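Local coordinates for cycloserine biosynthesis protein DcsG (PDB 6JIL) that catalyses the ATP- and magnesium-dependent cyclisation of O-ureido-D-serine to the antibiotic D-cycloserine, as a monomeric ATP-grasp ligase, at residues Lys92-Leu98 against Val267-Glu271; Glu133-Thr139 against His171-Tyr177. All blocks are in the same frame, centred on the assembly; numbering follows the deposited sequence.

Contact 1 of 2, residues Lys92-Leu98 against Val267-Glu271; sequences KRYLADL and VLEME. With MG (magnesium ion), chain I; MG (magnesium ion), chain H; ADP (adenosine-5'-diphosphate), chain G.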
# COMPACT_ATOMS: atom_id res chain seq x y z
N LYS A 92 -7.04 3.85 1.13
CA LYS A 92 -6.31 5.02 0.67
C LYS A 92 -6.82 6.36 1.18
O LYS A 92 -6.25 7.41 0.86
CB LYS A 92 -6.24 5.03 -0.86
CG LYS A 92 -5.22 4.03 -1.42
CD LYS A 92 -5.22 4.04 -2.94
CE LYS A 92 -4.09 3.19 -3.51
NZ LYS A 92 -4.14 1.79 -3.02
N ARG A 93 -7.88 6.34 1.98
CA ARG A 93 -8.39 7.57 2.56
C ARG A 93 -7.36 8.11 3.55
O ARG A 93 -7.49 9.23 4.04
CB ARG A 93 -9.73 7.31 3.25
CG ARG A 93 -10.88 7.20 2.26
CD ARG A 93 -11.99 6.34 2.80
NE ARG A 93 -12.56 6.86 4.03
CZ ARG A 93 -13.33 6.15 4.85
NH1 ARG A 93 -13.60 4.88 4.56
NH2 ARG A 93 -13.81 6.70 5.96
N TYR A 94 -6.33 7.32 3.84
CA TYR A 94 -5.28 7.77 4.75
C TYR A 94 -4.52 8.95 4.13
O TYR A 94 -3.81 9.68 4.82
CB TYR A 94 -4.32 6.61 5.11
CG TYR A 94 -3.65 5.96 3.92
CD1 TYR A 94 -2.76 6.67 3.11
CD2 TYR A 94 -3.95 4.65 3.56
CE1 TYR A 94 -2.20 6.10 1.97
CE2 TYR A 94 -3.40 4.07 2.41
CZ TYR A 94 -2.53 4.80 1.62
OH TYR A 94 -2.03 4.26 0.46
N LEU A 95 -4.66 9.14 2.82
CA LEU A 95 -3.97 10.25 2.15
C LEU A 95 -4.44 11.61 2.66
O LEU A 95 -3.70 12.59 2.58
CB LEU A 95 -4.18 10.19 0.63
CG LEU A 95 -3.48 9.07 -0.15
CD1 LEU A 95 -3.96 9.11 -1.58
CD2 LEU A 95 -1.96 9.22 -0.08
N ALA A 96 -5.66 11.68 3.17
CA ALA A 96 -6.18 12.95 3.70
C ALA A 96 -5.60 13.20 5.08
O ALA A 96 -5.38 14.35 5.47
CB ALA A 96 -7.70 12.92 3.76
N ASP A 97 -5.36 12.13 5.83
CA ASP A 97 -4.77 12.26 7.16
C ASP A 97 -3.32 12.71 6.98
O ASP A 97 -2.81 13.52 7.75
CB ASP A 97 -4.82 10.92 7.90
CG ASP A 97 -6.25 10.51 8.26
OD1 ASP A 97 -6.65 9.37 7.91
OD2 ASP A 97 -6.96 11.31 8.89
N LEU A 98 -2.67 12.19 5.94
CA LEU A 98 -1.29 12.57 5.67
C LEU A 98 -1.24 14.04 5.30
O LEU A 98 -0.35 14.77 5.74
CB LEU A 98 -0.70 11.74 4.52
CG LEU A 98 -0.44 10.27 4.83
CD1 LEU A 98 0.21 9.59 3.62
CD2 LEU A 98 0.45 10.17 6.05
N VAL A 267 3.56 11.86 -1.94
CA VAL A 267 3.09 10.51 -1.73
C VAL A 267 2.02 10.11 -2.74
O VAL A 267 1.07 10.86 -2.98
CB VAL A 267 2.53 10.34 -0.31
CG1 VAL A 267 2.02 8.93 -0.11
CG2 VAL A 267 3.61 10.67 0.71
N LEU A 268 2.19 8.93 -3.33
CA LEU A 268 1.26 8.37 -4.30
C LEU A 268 0.37 7.48 -3.43
O LEU A 268 -0.84 7.62 -3.40
CB LEU A 268 2.00 7.49 -5.30
CG LEU A 268 1.33 6.96 -6.58
CD1 LEU A 268 2.10 5.71 -7.03
CD2 LEU A 268 -0.12 6.62 -6.36
N GLU A 269 1.02 6.55 -2.74
CA GLU A 269 0.34 5.64 -1.84
C GLU A 269 1.36 5.15 -0.82
O GLU A 269 2.57 5.30 -1.01
CB GLU A 269 -0.27 4.45 -2.59
CG GLU A 269 0.71 3.38 -3.03
CD GLU A 269 0.06 2.01 -3.11
OE1 GLU A 269 -0.61 1.62 -2.13
OE2 GLU A 269 0.21 1.33 -4.14
N MSE A 270 0.87 4.57 0.27
CA MSE A 270 1.72 4.08 1.34
C MSE A 270 1.15 2.77 1.86
O MSE A 270 -0.05 2.65 2.06
CB MSE A 270 1.76 5.14 2.45
CG MSE A 270 2.25 4.65 3.79
SE MSE A 270 2.18 6.08 5.12
CE MSE A 270 4.06 6.19 5.51
N GLU A 271 2.02 1.78 2.06
CA GLU A 271 1.59 0.47 2.56
C GLU A 271 2.25 0.10 3.88
O GLU A 271 3.47 -0.10 3.96
CB GLU A 271 1.86 -0.60 1.50
CG GLU A 271 0.85 -0.57 0.36
CD GLU A 271 1.23 -1.46 -0.80
OE1 GLU A 271 1.61 -2.62 -0.57
OE2 GLU A 271 1.15 -0.99 -1.94
MG MG I . -0.67 -0.48 -3.10
MG MG H . 1.38 1.14 -6.05
PB ADP G . -2.26 0.38 -6.07
O1B ADP G . -0.73 0.21 -6.57
O2B ADP G . -2.34 0.16 -4.57
O3B ADP G . -3.12 -0.68 -6.79
PA ADP G . -1.75 2.94 -6.93
O1A ADP G . -2.01 4.23 -6.30
O2A ADP G . -0.26 2.52 -6.56
O3A ADP G . -2.85 1.87 -6.39
O5' ADP G . -1.95 3.10 -8.52
C5' ADP G . -1.34 2.00 -9.19
C4' ADP G . -0.48 2.54 -10.34
O4' ADP G . -1.25 3.44 -11.17
C3' ADP G . 0.71 3.34 -9.80
O3' ADP G . 1.84 2.51 -9.58
C2' ADP G . 0.93 4.39 -10.89
O2' ADP G . 1.83 3.93 -11.90
C1' ADP G . -0.49 4.65 -11.44
N9 ADP G . -1.11 5.84 -10.80
C8 ADP G . -2.12 5.85 -9.86
N7 ADP G . -2.46 7.07 -9.56
C5 ADP G . -1.71 7.93 -10.27
C6 ADP G . -1.77 9.33 -10.53
N6 ADP G . -2.63 10.14 -9.81
N1 ADP G . -0.99 9.84 -11.50
C2 ADP G . -0.17 9.08 -12.22
N3 ADP G . -0.09 7.76 -12.03
C4 ADP G . -0.82 7.15 -11.08
O HOH W 1 -2.48 1.79 -0.24
O HOH W 2 1.61 0.24 -8.30
O HOH W 3 3.26 2.41 -5.55
O HOH W 4 -2.53 -1.15 -1.92

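Contact 2 of 2, residues Glu133-Thr139 against His171-Tyr177; sequences EFVVKPT and HVILQPY. With ADP (adenosine-5'-diphosphate), chain G.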
# COMPACT_ATOMS: atom_id res chain seq x y z
N GLU A 133 -5.58 14.78 -17.62
CA GLU A 133 -6.03 13.41 -17.41
C GLU A 133 -6.20 13.19 -15.92
O GLU A 133 -5.61 13.90 -15.11
CB GLU A 133 -5.00 12.43 -18.00
CG GLU A 133 -4.84 12.58 -19.50
CD GLU A 133 -3.87 11.59 -20.11
OE1 GLU A 133 -4.18 10.38 -20.14
OE2 GLU A 133 -2.79 12.02 -20.56
N PHE A 134 -7.02 12.21 -15.56
CA PHE A 134 -7.24 11.91 -14.15
C PHE A 134 -7.28 10.41 -13.96
O PHE A 134 -7.33 9.67 -14.94
CB PHE A 134 -8.55 12.55 -13.66
CG PHE A 134 -9.79 12.07 -14.38
CD1 PHE A 134 -10.68 11.21 -13.74
CD2 PHE A 134 -10.10 12.53 -15.66
CE1 PHE A 134 -11.87 10.82 -14.37
CE2 PHE A 134 -11.28 12.14 -16.29
CZ PHE A 134 -12.17 11.29 -15.65
N VAL A 135 -7.23 9.96 -12.72
CA VAL A 135 -7.25 8.53 -12.45
C VAL A 135 -8.38 8.17 -11.51
O VAL A 135 -8.70 8.92 -10.59
CB VAL A 135 -5.92 8.07 -11.83
CG1 VAL A 135 -5.94 6.55 -11.60
CG2 VAL A 135 -4.77 8.45 -12.75
N VAL A 136 -8.97 7.00 -11.76
CA VAL A 136 -10.03 6.49 -10.92
C VAL A 136 -9.49 5.23 -10.25
O VAL A 136 -8.85 4.40 -10.89
CB VAL A 136 -11.29 6.10 -11.73
CG1 VAL A 136 -12.27 5.32 -10.84
CG2 VAL A 136 -11.96 7.36 -12.29
N LYS A 137 -9.74 5.09 -8.96
CA LYS A 137 -9.26 3.92 -8.24
C LYS A 137 -10.01 3.76 -6.94
O LYS A 137 -10.44 4.74 -6.33
CB LYS A 137 -7.77 4.08 -7.93
CG LYS A 137 -7.50 5.02 -6.77
CD LYS A 137 -6.02 5.18 -6.45
CE LYS A 137 -5.31 6.08 -7.45
NZ LYS A 137 -3.92 6.40 -7.01
N PRO A 138 -10.19 2.50 -6.49
CA PRO A 138 -10.89 2.21 -5.24
C PRO A 138 -9.92 2.55 -4.11
O PRO A 138 -8.71 2.43 -4.27
CB PRO A 138 -11.16 0.72 -5.34
CG PRO A 138 -9.95 0.23 -6.09
CD PRO A 138 -9.83 1.26 -7.19
N THR A 139 -10.44 2.97 -2.97
CA THR A 139 -9.56 3.30 -1.85
C THR A 139 -9.04 2.02 -1.21
O THR A 139 -8.01 2.03 -0.52
CB THR A 139 -10.30 4.07 -0.77
OG1 THR A 139 -11.33 3.24 -0.23
CG2 THR A 139 -10.89 5.34 -1.33
N HIS A 171 -15.11 3.01 -1.38
CA HIS A 171 -15.00 4.45 -1.56
C HIS A 171 -14.10 4.58 -2.79
O HIS A 171 -13.27 3.72 -3.05
CB HIS A 171 -14.32 5.11 -0.36
CG HIS A 171 -15.25 5.46 0.75
ND1 HIS A 171 -15.89 4.51 1.52
CD2 HIS A 171 -15.66 6.66 1.22
CE1 HIS A 171 -16.64 5.10 2.42
NE2 HIS A 171 -16.52 6.41 2.27
N VAL A 172 -14.27 5.65 -3.56
CA VAL A 172 -13.47 5.84 -4.76
C VAL A 172 -12.66 7.11 -4.68
O VAL A 172 -13.15 8.14 -4.21
CB VAL A 172 -14.37 5.91 -6.02
CG1 VAL A 172 -13.52 6.16 -7.27
CG2 VAL A 172 -15.15 4.61 -6.16
N ILE A 173 -11.42 7.04 -5.13
CA ILE A 173 -10.54 8.19 -5.12
C ILE A 173 -10.32 8.71 -6.53
O ILE A 173 -10.09 7.93 -7.46
CB ILE A 173 -9.18 7.86 -4.46
CG1 ILE A 173 -9.33 7.91 -2.94
CG2 ILE A 173 -8.11 8.85 -4.89
CD1 ILE A 173 -8.07 7.58 -2.19
N LEU A 174 -10.42 10.03 -6.69
CA LEU A 174 -10.21 10.68 -7.97
C LEU A 174 -8.95 11.53 -7.81
O LEU A 174 -8.85 12.31 -6.86
CB LEU A 174 -11.39 11.60 -8.32
CG LEU A 174 -12.78 10.96 -8.46
CD1 LEU A 174 -13.81 12.04 -8.79
CD2 LEU A 174 -12.75 9.91 -9.55
N GLN A 175 -7.99 11.37 -8.71
CA GLN A 175 -6.77 12.16 -8.65
C GLN A 175 -6.36 12.63 -10.03
O GLN A 175 -6.62 11.96 -11.03
CB GLN A 175 -5.58 11.35 -8.09
CG GLN A 175 -5.81 10.63 -6.78
CD GLN A 175 -4.60 9.80 -6.38
OE1 GLN A 175 -4.07 9.03 -7.18
NE2 GLN A 175 -4.17 9.94 -5.13
N PRO A 176 -5.71 13.79 -10.11
CA PRO A 176 -5.29 14.24 -11.43
C PRO A 176 -4.13 13.33 -11.81
O PRO A 176 -3.42 12.84 -10.93
CB PRO A 176 -4.83 15.67 -11.18
CG PRO A 176 -4.34 15.62 -9.76
CD PRO A 176 -5.42 14.81 -9.08
N TYR A 177 -3.95 13.07 -13.10
CA TYR A 177 -2.85 12.23 -13.53
C TYR A 177 -1.54 13.01 -13.44
O TYR A 177 -1.39 14.05 -14.08
CB TYR A 177 -3.05 11.77 -14.98
CG TYR A 177 -2.02 10.74 -15.38
CD1 TYR A 177 -2.18 9.40 -15.01
CD2 TYR A 177 -0.86 11.11 -16.06
CE1 TYR A 177 -1.19 8.46 -15.30
CE2 TYR A 177 0.13 10.17 -16.35
CZ TYR A 177 -0.04 8.85 -15.96
OH TYR A 177 0.94 7.92 -16.21
PB ADP G . -2.26 0.38 -6.07
O1B ADP G . -0.73 0.21 -6.57
O2B ADP G . -2.34 0.16 -4.57
O3B ADP G . -3.12 -0.68 -6.79
PA ADP G . -1.75 2.94 -6.93
O1A ADP G . -2.01 4.23 -6.30
O2A ADP G . -0.26 2.52 -6.56
O3A ADP G . -2.85 1.87 -6.39
O5' ADP G . -1.95 3.10 -8.52
C5' ADP G . -1.34 2.00 -9.19
C4' ADP G . -0.48 2.54 -10.34
O4' ADP G . -1.25 3.44 -11.17
C3' ADP G . 0.71 3.34 -9.80
O3' ADP G . 1.84 2.51 -9.58
C2' ADP G . 0.93 4.39 -10.89
O2' ADP G . 1.83 3.93 -11.90
C1' ADP G . -0.49 4.65 -11.44
N9 ADP G . -1.11 5.84 -10.80
C8 ADP G . -2.12 5.85 -9.86
N7 ADP G . -2.46 7.07 -9.56
C5 ADP G . -1.71 7.93 -10.27
C6 ADP G . -1.77 9.33 -10.53
N6 ADP G . -2.63 10.14 -9.81
N1 ADP G . -0.99 9.84 -11.50
C2 ADP G . -0.17 9.08 -12.22
N3 ADP G . -0.09 7.76 -12.03
C4 ADP G . -0.82 7.15 -11.08
O HOH W 5 -2.46 15.33 -16.70
O HOH W 6 -13.59 1.46 0.14

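Contact 1 of 2, residues Lys92-Leu98 against Val267-Glu271
Y94 meets M270 and E269, and L95 meets V267, beside the dinuclear magnesium site of the ATP-grasp fold. Metal coordination dominates the strand side. The carboxylate of E269 chelates one magnesium ion through both oxygens, and its OE2 also binds the second ion at 2.2 Å, bridging the two. E271 OE2 binds the first ion at 2.2 Å, while ADP O2B joins the same ion and ADP O1B and O2A join the second. The other oxygen of E271, OE1, forms a salt bridge with R254.

K92 gives a hydrogen bond to the nucleotide: its chain runs extended and then bends at its last torsion (chi4 57°), bringing NZ within 2.9 Å of ADP O2B. The ammonium and the metal thus share one phosphate oxygen, which probably helps to balance its negative charge.

The apolar layer lies behind this site, where L95 CD2 meets V267 CG1 at 4.0 Å and L98 CD1 reaches the same methyl as well as the selenium of M270. The selenomethionine continues toward A236 and L237 of helix 227-244.

Between the two layers stands the ring of Y94, with the CA of K92 against one face. The backbone N-H of M270 points almost straight at Y94 OH (2.9 Å, 179°), tying the helix to the strand. A water in the plane of the ring, at its edge, sits 2.6 Å from Y94 OH, accepts a hydrogen bond from K92 NZ and donates one to E269 OE1 at 2.7 Å.

Contact 2 of 2, residues Glu133-Thr139 against His171-Tyr177
V136 lies side by side with L174, CG2 to CD2 at 3.8 Å, and its other methyl meets V172 CG1, forming the apolar centre of an antiparallel strand pair in the ATP-grasp nucleotide-binding region. Toward the other face, the side chains of T139 and I173 cross at about a right angle, CG2 against CG1.

Backbone hydrogen bonds join V135 with Q175 and K137 with I173, each pair in both directions. Beyond them T139 N reaches H171 O, and Y177 N donates to E133 O.

V135, K137 and Q175 project from the sheet face that receives the nucleotide. A first torsion of -172° swings the Y177 ring away from the backbone N and against the base, so that ADP C2 lies over one ring face near its rim, 3.3 Å from Y177 CE1, while V135 CG2 touches the ring's edge. The adenine amino group N6 donates to P176 O at 3.0 Å and to Q175 OE1 at 3.2 Å. That amide oxygen also takes K137 NZ at 2.6 Å, 46° out of the carbonyl plane. NZ in turn gives bonds to ADP N7 and O1A, so one ammonium spans base and alpha-phosphate.

E133 is salt-bridged to R149, and Y177 OH is bonded to D182. Strands 148-151 and 109-111 flank the pair, while helices 117-127 and 155-167 cover the face bearing V136, V172 and L174.

In the fold
Both contacts are buried and both grip ADP, contact 1 at the phosphates and contact 2 mainly at the adenine, with their centres about 13 Å apart. Contact 2 is nested within the chain loop that contact 1 closes. Their elements differ: contact 1 sets a helix against an edge strand of the five-stranded sheet, whereas contact 2 pairs the two central strands of the four-stranded sheet. Metal ions and carboxylates accordingly mark the first, and regular backbone pairing the second. They meet where K92 N probably bonds to T139 O and K92 CB packs on I173 CD1, so the residue that holds the beta-phosphate also leans on the strand pair that holds the adenine.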